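PDB 4CH7: siroheme decarboxylase from Hydrogenobacter thermophilus, which catalyses the decarboxylation of siroheme to 12,18-didecarboxysiroheme, a step in the biosynthesis of heme d1. Local coordinates for residues 7-10 and 11-15; 34-37 and 38-42; 167-170 and 171-174; 250-253 and 254-258; 323-326 and 327-331. All blocks are in the same frame, centred on the assembly; numbering follows the deposited sequence.

Contact 1 of 5, residues 7-10 and 11-15; sequences KILK and IIQKD
I12 closes over the carbonyl of I8 where helix 4-11 runs out, and this is the tight side of the turn. I12 N donates to I8 O at 3.1 Å, and I12 CG1, set between the backbone N and the carbonyl carbon (chi1 61°), leans on I8 O at 3.3 Å. Their methyls, I8 CG2 and I12 CG2, come within 4.4 Å one turn apart, and both branched side chains face I41 of helix 34-47; isoleucine suits this buried wall because it fills width close to the backbone. With an alanine in place of I12 these branches are lost, and a gap would probably open beside I8 and I41.

The opposite character is found at Q13, K10 and K14, which are exposed. Q13 NE2 reaches L9 O at 2.6 Å from above the carbonyl plane, while the oxygen lies near the plane of the glutamine amide. The side chain thus serves a carbonyl that a continuing helix would give to Q13 N. K10 and K14 run alongside each other, their NZ atoms 4.6 Å apart, a like-charged pair probably eased by solvent. The arrangement is the C-terminal end of the first helix of a helix-turn-helix domain, where a glutamine amide takes over one of the last carbonyls.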
# COMPACT_ATOMS: atom_id res chain seq x y z
N LYS A 7 11.30 -10.54 -22.44
CA LYS A 7 12.10 -9.32 -22.35
C LYS A 7 11.27 -8.08 -22.03
O LYS A 7 11.68 -7.24 -21.24
CB LYS A 7 12.87 -9.09 -23.66
CG LYS A 7 14.28 -9.65 -23.67
CD LYS A 7 14.97 -9.33 -24.98
CE LYS A 7 14.18 -9.86 -26.16
NZ LYS A 7 14.81 -9.51 -27.46
N ILE A 8 10.10 -7.98 -22.66
CA ILE A 8 9.20 -6.86 -22.45
C ILE A 8 8.60 -6.88 -21.05
O ILE A 8 8.61 -5.87 -20.35
CB ILE A 8 8.06 -6.88 -23.48
CG1 ILE A 8 8.58 -6.60 -24.88
CG2 ILE A 8 7.00 -5.86 -23.12
CD1 ILE A 8 7.54 -6.76 -25.96
N LEU A 9 8.07 -8.04 -20.67
CA LEU A 9 7.51 -8.25 -19.34
C LEU A 9 8.52 -7.88 -18.26
O LEU A 9 8.19 -7.22 -17.28
CB LEU A 9 7.08 -9.71 -19.17
CG LEU A 9 6.70 -10.12 -17.75
CD1 LEU A 9 5.46 -9.38 -17.30
CD2 LEU A 9 6.52 -11.63 -17.63
N LYS A 10 9.76 -8.31 -18.47
CA LYS A 10 10.85 -8.02 -17.54
C LYS A 10 11.17 -6.53 -17.45
O LYS A 10 11.42 -6.00 -16.37
CB LYS A 10 12.10 -8.80 -17.96
CG LYS A 10 13.35 -8.49 -17.14
CD LYS A 10 14.59 -9.13 -17.73
CE LYS A 10 15.81 -8.88 -16.86
NZ LYS A 10 16.09 -7.43 -16.68
N ILE A 11 11.16 -5.85 -18.60
CA ILE A 11 11.64 -4.47 -18.67
C ILE A 11 10.63 -3.42 -18.18
O ILE A 11 11.03 -2.35 -17.72
CB ILE A 11 12.14 -4.11 -20.10
CG1 ILE A 11 13.12 -2.93 -20.06
CG2 ILE A 11 10.98 -3.83 -21.04
CD1 ILE A 11 13.72 -2.58 -21.41
N ILE A 12 9.34 -3.73 -18.27
CA ILE A 12 8.31 -2.79 -17.83
C ILE A 12 8.06 -2.90 -16.32
O ILE A 12 7.23 -2.16 -15.77
CB ILE A 12 6.99 -3.00 -18.58
CG1 ILE A 12 6.45 -4.42 -18.34
CG2 ILE A 12 7.19 -2.73 -20.05
CD1 ILE A 12 5.13 -4.70 -19.04
N GLN A 13 8.76 -3.82 -15.68
CA GLN A 13 8.71 -3.95 -14.23
C GLN A 13 9.87 -3.18 -13.62
O GLN A 13 9.89 -2.91 -12.42
CB GLN A 13 8.77 -5.42 -13.82
CG GLN A 13 7.57 -6.24 -14.30
CD GLN A 13 7.71 -7.71 -14.01
OE1 GLN A 13 7.76 -8.13 -12.85
NE2 GLN A 13 7.78 -8.52 -15.05
N LYS A 14 10.85 -2.84 -14.45
CA LYS A 14 11.93 -1.96 -14.04
C LYS A 14 11.42 -0.52 -14.09
O LYS A 14 10.42 -0.24 -14.76
CB LYS A 14 13.14 -2.11 -14.97
CG LYS A 14 13.66 -3.53 -15.08
CD LYS A 14 14.99 -3.59 -15.82
CE LYS A 14 16.10 -2.89 -15.05
NZ LYS A 14 17.44 -3.14 -15.65
N ASP A 15 12.08 0.37 -13.36
CA ASP A 15 11.70 1.78 -13.37
C ASP A 15 11.76 2.34 -14.78
O ASP A 15 12.78 2.21 -15.46
CB ASP A 15 12.59 2.59 -12.43
CG ASP A 15 12.16 4.04 -12.31
OD1 ASP A 15 10.99 4.34 -12.61
OD2 ASP A 15 13.00 4.87 -11.91

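Contact 2 of 5, residues 34-37 and 38-42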
# COMPACT_ATOMS: atom_id res chain seq x y z
N GLU A 34 8.88 0.40 -31.66
CA GLU A 34 8.14 0.96 -30.53
C GLU A 34 6.64 0.65 -30.56
O GLU A 34 6.06 0.28 -29.54
CB GLU A 34 8.36 2.47 -30.42
CG GLU A 34 7.69 3.09 -29.20
CD GLU A 34 7.85 4.60 -29.14
OE1 GLU A 34 8.49 5.16 -30.05
OE2 GLU A 34 7.32 5.21 -28.19
N GLY A 35 6.03 0.83 -31.73
CA GLY A 35 4.61 0.54 -31.88
C GLY A 35 4.30 -0.90 -31.51
O GLY A 35 3.29 -1.18 -30.87
N LYS A 36 5.19 -1.81 -31.91
CA LYS A 36 5.05 -3.21 -31.56
C LYS A 36 5.20 -3.43 -30.06
O LYS A 36 4.46 -4.22 -29.46
CB LYS A 36 6.07 -4.06 -32.33
CG LYS A 36 6.00 -5.54 -31.98
CD LYS A 36 6.82 -6.38 -32.93
CE LYS A 36 6.70 -7.85 -32.59
NZ LYS A 36 7.44 -8.72 -33.54
N LEU A 37 6.16 -2.73 -29.45
CA LEU A 37 6.35 -2.79 -28.00
C LEU A 37 5.07 -2.35 -27.30
O LEU A 37 4.59 -3.03 -26.40
CB LEU A 37 7.52 -1.92 -27.55
CG LEU A 37 7.63 -1.71 -26.04
CD1 LEU A 37 7.91 -3.02 -25.34
CD2 LEU A 37 8.69 -0.68 -25.68
N LEU A 38 4.54 -1.21 -27.72
CA LEU A 38 3.33 -0.63 -27.14
C LEU A 38 2.13 -1.58 -27.14
O LEU A 38 1.56 -1.87 -26.09
CB LEU A 38 2.97 0.68 -27.84
CG LEU A 38 3.76 1.91 -27.42
CD1 LEU A 38 3.26 3.15 -28.14
CD2 LEU A 38 3.67 2.10 -25.92
N LYS A 39 1.76 -2.06 -28.33
CA LYS A 39 0.61 -2.95 -28.47
C LYS A 39 0.78 -4.23 -27.64
O LYS A 39 -0.19 -4.76 -27.10
CB LYS A 39 0.35 -3.29 -29.94
CG LYS A 39 -0.80 -4.26 -30.16
CD LYS A 39 -1.12 -4.45 -31.63
CE LYS A 39 -2.03 -5.66 -31.83
NZ LYS A 39 -1.36 -6.93 -31.45
N THR A 40 2.02 -4.70 -27.53
CA THR A 40 2.32 -5.86 -26.69
C THR A 40 2.02 -5.58 -25.21
O THR A 40 1.37 -6.39 -24.56
CB THR A 40 3.77 -6.35 -26.88
OG1 THR A 40 3.96 -6.80 -28.23
CG2 THR A 40 4.06 -7.50 -25.93
N ILE A 41 2.47 -4.43 -24.70
CA ILE A 41 2.21 -4.03 -23.31
C ILE A 41 0.73 -4.13 -22.98
O ILE A 41 0.34 -4.63 -21.92
CB ILE A 41 2.61 -2.57 -23.02
CG1 ILE A 41 4.01 -2.25 -23.55
CG2 ILE A 41 2.53 -2.29 -21.52
CD1 ILE A 41 5.10 -2.96 -22.82
N GLU A 42 -0.10 -3.63 -23.90
CA GLU A 42 -1.54 -3.64 -23.75
C GLU A 42 -2.04 -5.06 -23.51
O GLU A 42 -2.82 -5.30 -22.60
CB GLU A 42 -2.22 -3.06 -24.99
CG GLU A 42 -1.71 -1.68 -25.39
CD GLU A 42 -2.47 -1.11 -26.58
OE1 GLU A 42 -3.13 -1.89 -27.29
OE2 GLU A 42 -2.40 0.12 -26.80
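Third in order of the helices in the N-terminal helix-turn-helix domain, helix 34-47 brings T40 one turn after K36 and I41 one turn after L37. K36 O is gripped twice: T40 N binds it at 3.1 Å and T40 OG1 at 2.9 Å, from opposite faces of the carbonyl plane. With OG1 beside its own backbone N (chi1 -64°), the hydroxyl can donate back along the helix, so threonine satisfies its polar atom while its methyl, CG2, turns to I8 of helix 4-11.

The apolar side is carried by L37 and I41. I41 folds at both torsions (chi1 -47°, chi2 -69°), which lays CG1 against L37 O at 3.0 Å and brings I41 CD1 to 3.8 Å from L37 CD1. Two branched aliphatics of this kind are apt where the helix is buried against helix 4-11. L38 rests its CG 3.5 Å from E34 O and turns to F23 of helix 22-30. Where the helix is exposed, G35, K36 and K39 are small or charged, and K39 N still makes a nearly straight bond to G35 O. Such an amphipathic helix, packed on its two predecessors, is characteristic of the helix-turn-helix fold.

Contact 3 of 5, residues 167-170 and 171-174; sequences PLTE and EEKR
A single carboxylate oxygen, OE1 of E172, turns back to the residues before its own helix and gathers several donors there. T169 and E172 form a capping box at the start of helix 170-179, with T169 as the N-cap. T169 N donates to E172 OE1 at 2.8 Å with an angle of 158°, meeting it on the anti side of the carboxylate. In return T169 OG1 accepts from E172 N at 3.2 Å; chi1 of 69° puts this oxygen between the threonine's N and carbonyl carbon, where it faces the first turn. A water adds a further grip, donating to both E172 OE1 and P167 O at 2.6 Å. Threonine suits the cap because its short hydroxyl can accept from a first-turn amide, which has no carbonyl four residues back within the helix to bond to, and glutamate because its longer chain spans back to T169 N. The other oxygen, OE2, forms a salt bridge with R214.

L168 crosses E172 at about a right angle, its buried CG 3.7 Å from E172 OE1. On another side E170 and K173 run alongside each other and close a weak salt bridge, K173 NZ to E170 OE2 at 3.4 Å. The bend of R174 at chi3 (-54°) swings its guanidinium back so that E170 O lies over one face, 3.5 Å from R174 NH1.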
# COMPACT_ATOMS: atom_id res chain seq x y z
N PRO A 167 6.99 19.16 3.00
CA PRO A 167 5.59 19.34 2.63
C PRO A 167 5.44 19.68 1.15
O PRO A 167 6.11 20.58 0.65
CB PRO A 167 5.15 20.53 3.48
CG PRO A 167 6.00 20.42 4.71
CD PRO A 167 7.34 19.91 4.22
N LEU A 168 4.56 18.96 0.46
CA LEU A 168 4.36 19.17 -0.97
C LEU A 168 3.60 20.46 -1.23
O LEU A 168 2.65 20.79 -0.52
CB LEU A 168 3.63 17.99 -1.61
CG LEU A 168 4.48 16.83 -2.14
CD1 LEU A 168 5.34 16.22 -1.05
CD2 LEU A 168 3.61 15.76 -2.79
N THR A 169 4.04 21.21 -2.24
CA THR A 169 3.31 22.39 -2.68
C THR A 169 2.02 21.94 -3.34
O THR A 169 1.85 20.76 -3.66
CB THR A 169 4.14 23.22 -3.69
OG1 THR A 169 4.27 22.49 -4.92
CG2 THR A 169 5.51 23.53 -3.13
N GLU A 170 1.10 22.87 -3.55
CA GLU A 170 -0.18 22.55 -4.18
C GLU A 170 0.02 22.14 -5.64
O GLU A 170 -0.82 21.45 -6.21
CB GLU A 170 -1.15 23.72 -4.07
CG GLU A 170 -1.44 24.15 -2.63
CD GLU A 170 -2.18 23.08 -1.84
OE1 GLU A 170 -3.07 22.43 -2.42
OE2 GLU A 170 -1.87 22.91 -0.64
N GLU A 171 1.12 22.57 -6.24
CA GLU A 171 1.45 22.17 -7.60
C GLU A 171 1.88 20.70 -7.64
O GLU A 171 1.43 19.94 -8.49
CB GLU A 171 2.56 23.04 -8.19
CG GLU A 171 2.93 22.69 -9.62
CD GLU A 171 4.02 23.56 -10.19
OE1 GLU A 171 5.20 23.31 -9.88
OE2 GLU A 171 3.70 24.50 -10.95
N GLU A 172 2.74 20.32 -6.70
CA GLU A 172 3.19 18.94 -6.58
C GLU A 172 2.03 18.02 -6.24
O GLU A 172 2.00 16.86 -6.67
CB GLU A 172 4.30 18.83 -5.53
CG GLU A 172 5.61 19.53 -5.91
CD GLU A 172 6.58 19.64 -4.76
OE1 GLU A 172 6.13 19.84 -3.61
OE2 GLU A 172 7.81 19.54 -4.99
N LYS A 173 1.07 18.53 -5.48
CA LYS A 173 -0.15 17.78 -5.16
C LYS A 173 -0.95 17.50 -6.42
O LYS A 173 -1.42 16.39 -6.64
CB LYS A 173 -1.01 18.55 -4.15
CG LYS A 173 -0.47 18.55 -2.73
CD LYS A 173 -1.50 19.14 -1.77
CE LYS A 173 -0.97 19.20 -0.35
NZ LYS A 173 -1.98 19.75 0.60
N ARG A 174 -1.12 18.53 -7.26
CA ARG A 174 -1.81 18.39 -8.53
C ARG A 174 -1.08 17.42 -9.45
O ARG A 174 -1.70 16.59 -10.12
CB ARG A 174 -1.94 19.75 -9.23
CG ARG A 174 -2.85 20.74 -8.53
CD ARG A 174 -3.17 21.93 -9.45
NE ARG A 174 -1.96 22.57 -9.96
CZ ARG A 174 -1.35 23.60 -9.38
NH1 ARG A 174 -1.84 24.11 -8.26
NH2 ARG A 174 -0.26 24.12 -9.92
O HOH W 1 7.60 20.17 -1.49

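Contact 4 of 5, residues 250-253 and 254-258; sequences GRYI and AGFKG
An edge-to-face aromatic pair, Y252 with F256, marks the exit of helix 246-254 into the loop before strand 259-264. F256 directs its edge at the face of Y252, with centroids 5.1 Å apart and planes at 76°. The approach is off-centre: F256 CE2 stands over the rim of the tyrosine, 3.4 Å from Y252 CE2, while F256 CZ lies 3.5 Å from Y252 OH. Y252 reaches this position with CG opposite its backbone N (chi1 180°), which sweeps the ring forward along the helix. Aromatic residues suit the site because one ring can offer its face and the other its edge across four residues; K298 adds a cation-pi contact to Y252, and F256 also touches L290. Putting a serine at Y252 takes away the ring face, and the F256 edge would probably be left without its mate and freer to turn.

In the backbone the helix tightens at its end, with bonds spanning three residues instead of four. G255 N bonds to Y252 O at 3.2 Å and F256 N to I253 O at 3.2 Å, each donor well above the carbonyl plane. A254 N still makes the regular bond to G250 O at 3.0 Å. I253 meanwhile packs its branched, buried side chain on L275 and A277 of the sheet. This is a helix-to-strand connection of the ferredoxin-like, beta-alpha-beta architecture of AsnC-like ligand-binding domains.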
# COMPACT_ATOMS: atom_id res chain seq x y z
N GLY A 250 13.33 -11.82 10.29
CA GLY A 250 12.60 -11.37 9.12
C GLY A 250 13.09 -12.04 7.84
O GLY A 250 12.29 -12.43 6.99
N ARG A 251 14.41 -12.18 7.72
CA ARG A 251 15.02 -12.82 6.56
C ARG A 251 14.78 -14.33 6.57
O ARG A 251 14.55 -14.93 5.52
CB ARG A 251 16.52 -12.52 6.50
CG ARG A 251 16.86 -11.04 6.46
CD ARG A 251 18.34 -10.79 6.25
NE ARG A 251 18.69 -9.40 6.51
CZ ARG A 251 19.47 -9.00 7.51
NH1 ARG A 251 19.99 -9.88 8.35
NH2 ARG A 251 19.73 -7.71 7.68
N TYR A 252 14.85 -14.93 7.75
CA TYR A 252 14.56 -16.35 7.90
C TYR A 252 13.14 -16.67 7.45
O TYR A 252 12.93 -17.59 6.65
CB TYR A 252 14.76 -16.79 9.36
CG TYR A 252 14.48 -18.26 9.58
CD1 TYR A 252 15.38 -19.23 9.17
CD2 TYR A 252 13.32 -18.68 10.22
CE1 TYR A 252 15.13 -20.57 9.37
CE2 TYR A 252 13.06 -20.02 10.43
CZ TYR A 252 13.97 -20.96 10.00
OH TYR A 252 13.73 -22.30 10.19
N ILE A 253 12.19 -15.90 7.96
CA ILE A 253 10.77 -16.04 7.61
C ILE A 253 10.53 -15.78 6.12
O ILE A 253 9.72 -16.46 5.48
CB ILE A 253 9.90 -15.10 8.48
CG1 ILE A 253 9.99 -15.50 9.95
CG2 ILE A 253 8.46 -15.12 8.03
CD1 ILE A 253 9.19 -14.61 10.89
N ALA A 254 11.25 -14.81 5.56
CA ALA A 254 11.11 -14.44 4.15
C ALA A 254 11.50 -15.57 3.20
O ALA A 254 11.08 -15.59 2.05
CB ALA A 254 11.92 -13.20 3.85
N GLY A 255 12.30 -16.51 3.70
CA GLY A 255 12.77 -17.62 2.87
C GLY A 255 11.73 -18.70 2.65
O GLY A 255 11.92 -19.58 1.80
N PHE A 256 10.63 -18.64 3.39
CA PHE A 256 9.62 -19.69 3.32
C PHE A 256 8.54 -19.45 2.27
O PHE A 256 8.06 -18.32 2.11
CB PHE A 256 8.96 -19.88 4.69
CG PHE A 256 9.82 -20.60 5.69
CD1 PHE A 256 9.80 -21.99 5.76
CD2 PHE A 256 10.64 -19.89 6.55
CE1 PHE A 256 10.59 -22.66 6.68
CE2 PHE A 256 11.43 -20.56 7.48
CZ PHE A 256 11.41 -21.94 7.54
N LYS A 257 8.16 -20.51 1.57
CA LYS A 257 6.97 -20.50 0.74
C LYS A 257 5.79 -20.30 1.67
O LYS A 257 5.75 -20.86 2.76
CB LYS A 257 6.81 -21.81 -0.02
CG LYS A 257 7.83 -22.03 -1.12
CD LYS A 257 7.66 -23.40 -1.76
CE LYS A 257 8.70 -23.64 -2.84
NZ LYS A 257 8.87 -25.09 -3.13
N GLY A 258 4.82 -19.50 1.24
CA GLY A 258 3.68 -19.20 2.09
C GLY A 258 3.87 -17.90 2.85
O GLY A 258 2.97 -17.47 3.58

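Contact 5 of 5, residues 323-326 and 327-331; sequences EFER and WFKEL
W327 starts its course on the backbone of E323 and F324, in the C-terminal helix 323-335, which packs on helices 75-87 and 116-126 of the first AsnC-like domain. Its CB lies 3.2 Å from E323 O and 3.3 Å from F324 O. From there CG departs opposite the backbone N (chi1 172°), so the indole leans forward along the helix. CE3 then passes F324 O at 3.9 Å, the carbonyl oxygen lying at the edge of the indole near its plane. The same CE3 stands over one face of the F324 ring, near its rim; one atom farther, CZ3 comes 4.1 Å from F324 CE1. The F324 ring and the six-membered ring of W327 are oblique, their planes at 42°. Both side chains also touch C88, and W327 reaches M123 and A87. A large indole suits this position because it stretches from the helix backbone to these neighbours. F328, buried beside it, touches L122 and S114, a setting that suits a ring with no polar atom to satisfy.

Charged side chains take another face of the helix. E325 and K329 lie alongside each other, pointing the same way, and glutamate with lysine four residues on is a pairing that a helix naturally brings together. K329 CG, anti to its own carbonyl carbon (chi1 -52°), lies 3.1 Å from E325 O, and the bend at chi2 then turns the chain so that CE lies 3.7 Å from E325 CG. At its end K329 NZ makes a weak salt bridge to E325 OE2, 3.4 Å away.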
# COMPACT_ATOMS: atom_id res chain seq x y z
N GLU A 323 -12.37 13.84 -1.81
CA GLU A 323 -13.39 12.98 -1.23
C GLU A 323 -13.13 12.53 0.21
O GLU A 323 -14.07 12.15 0.91
CB GLU A 323 -13.66 11.77 -2.14
CG GLU A 323 -12.48 10.84 -2.34
CD GLU A 323 -12.81 9.66 -3.23
OE1 GLU A 323 -14.01 9.45 -3.53
OE2 GLU A 323 -11.87 8.94 -3.64
N PHE A 324 -11.88 12.57 0.67
CA PHE A 324 -11.61 12.24 2.07
C PHE A 324 -12.13 13.33 2.99
O PHE A 324 -12.85 13.07 3.95
CB PHE A 324 -10.12 12.02 2.34
CG PHE A 324 -9.81 11.70 3.78
CD1 PHE A 324 -9.84 10.39 4.23
CD2 PHE A 324 -9.51 12.71 4.70
CE1 PHE A 324 -9.57 10.08 5.56
CE2 PHE A 324 -9.25 12.41 6.02
CZ PHE A 324 -9.27 11.09 6.45
N GLU A 325 -11.72 14.57 2.70
CA GLU A 325 -12.12 15.72 3.48
C GLU A 325 -13.64 15.82 3.56
O GLU A 325 -14.20 15.99 4.64
CB GLU A 325 -11.54 17.00 2.87
CG GLU A 325 -11.96 18.28 3.57
CD GLU A 325 -11.39 19.52 2.91
OE1 GLU A 325 -10.16 19.57 2.67
OE2 GLU A 325 -12.17 20.46 2.63
N ARG A 326 -14.29 15.68 2.41
CA ARG A 326 -15.74 15.70 2.34
C ARG A 326 -16.35 14.57 3.16
O ARG A 326 -17.35 14.76 3.86
CB ARG A 326 -16.21 15.60 0.88
CG ARG A 326 -17.71 15.50 0.71
CD ARG A 326 -18.12 15.63 -0.75
NE ARG A 326 -17.29 14.82 -1.63
CZ ARG A 326 -17.42 13.51 -1.79
NH1 ARG A 326 -18.34 12.84 -1.10
NH2 ARG A 326 -16.63 12.85 -2.62
N TRP A 327 -15.73 13.39 3.10
CA TRP A 327 -16.12 12.28 3.95
C TRP A 327 -15.90 12.62 5.41
O TRP A 327 -16.70 12.25 6.27
CB TRP A 327 -15.34 11.01 3.60
CG TRP A 327 -15.58 9.90 4.57
CD1 TRP A 327 -16.58 8.97 4.52
CD2 TRP A 327 -14.81 9.60 5.75
NE1 TRP A 327 -16.48 8.11 5.60
CE2 TRP A 327 -15.40 8.48 6.36
CE3 TRP A 327 -13.69 10.17 6.34
CZ2 TRP A 327 -14.90 7.92 7.54
CZ3 TRP A 327 -13.19 9.62 7.50
CH2 TRP A 327 -13.80 8.51 8.09
N PHE A 328 -14.80 13.32 5.68
CA PHE A 328 -14.43 13.66 7.05
C PHE A 328 -15.40 14.64 7.70
O PHE A 328 -15.80 14.46 8.85
CB PHE A 328 -13.00 14.21 7.10
CG PHE A 328 -12.47 14.38 8.49
CD1 PHE A 328 -12.46 13.31 9.38
CD2 PHE A 328 -11.98 15.60 8.92
CE1 PHE A 328 -11.97 13.45 10.66
CE2 PHE A 328 -11.49 15.76 10.21
CZ PHE A 328 -11.48 14.68 11.08
N LYS A 329 -15.77 15.69 6.96
CA LYS A 329 -16.74 16.67 7.43
C LYS A 329 -18.04 15.99 7.84
O LYS A 329 -18.62 16.31 8.87
CB LYS A 329 -17.05 17.69 6.33
CG LYS A 329 -15.85 18.36 5.70
CD LYS A 329 -15.16 19.33 6.64
CE LYS A 329 -14.13 20.18 5.90
NZ LYS A 329 -14.77 21.00 4.83
N GLU A 330 -18.48 15.04 7.01
CA GLU A 330 -19.70 14.29 7.27
C GLU A 330 -19.63 13.51 8.57
O GLU A 330 -20.62 13.42 9.30
CB GLU A 330 -20.00 13.35 6.10
CG GLU A 330 -20.99 13.93 5.10
CD GLU A 330 -22.33 14.22 5.73
OE1 GLU A 330 -23.00 13.26 6.17
OE2 GLU A 330 -22.72 15.40 5.79
N LEU A 331 -18.46 12.93 8.86
CA LEU A 331 -18.24 12.25 10.13
C LEU A 331 -18.35 13.23 11.29
O LEU A 331 -18.97 12.93 12.31
CB LEU A 331 -16.87 11.56 10.15
CG LEU A 331 -16.50 10.87 11.46
CD1 LEU A 331 -17.53 9.81 11.79
CD2 LEU A 331 -15.11 10.26 11.38

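How the contacts relate
The contacts follow one another along the chain, each within a single helix or at its end. Contacts 1 and 2 share the first helix-turn-helix domain, their centres 12 Å apart, and are the one pair that touches: I8 packs on L37, T40 and I41, and I12 on I41, joining helix 4-11 to helix 34-47. Contact 3 caps helix 170-179, the first helix of the second such domain, its centre about 30 Å from contact 1. Contact 4 belongs to the second AsnC-like domain, whereas contact 5 lies on the C-terminal helix against the first, 40 Å away between centres. Both AsnC-like domains contribute strands to one eight-stranded barrel, so the contacts sample a duplicated architecture within a single chain.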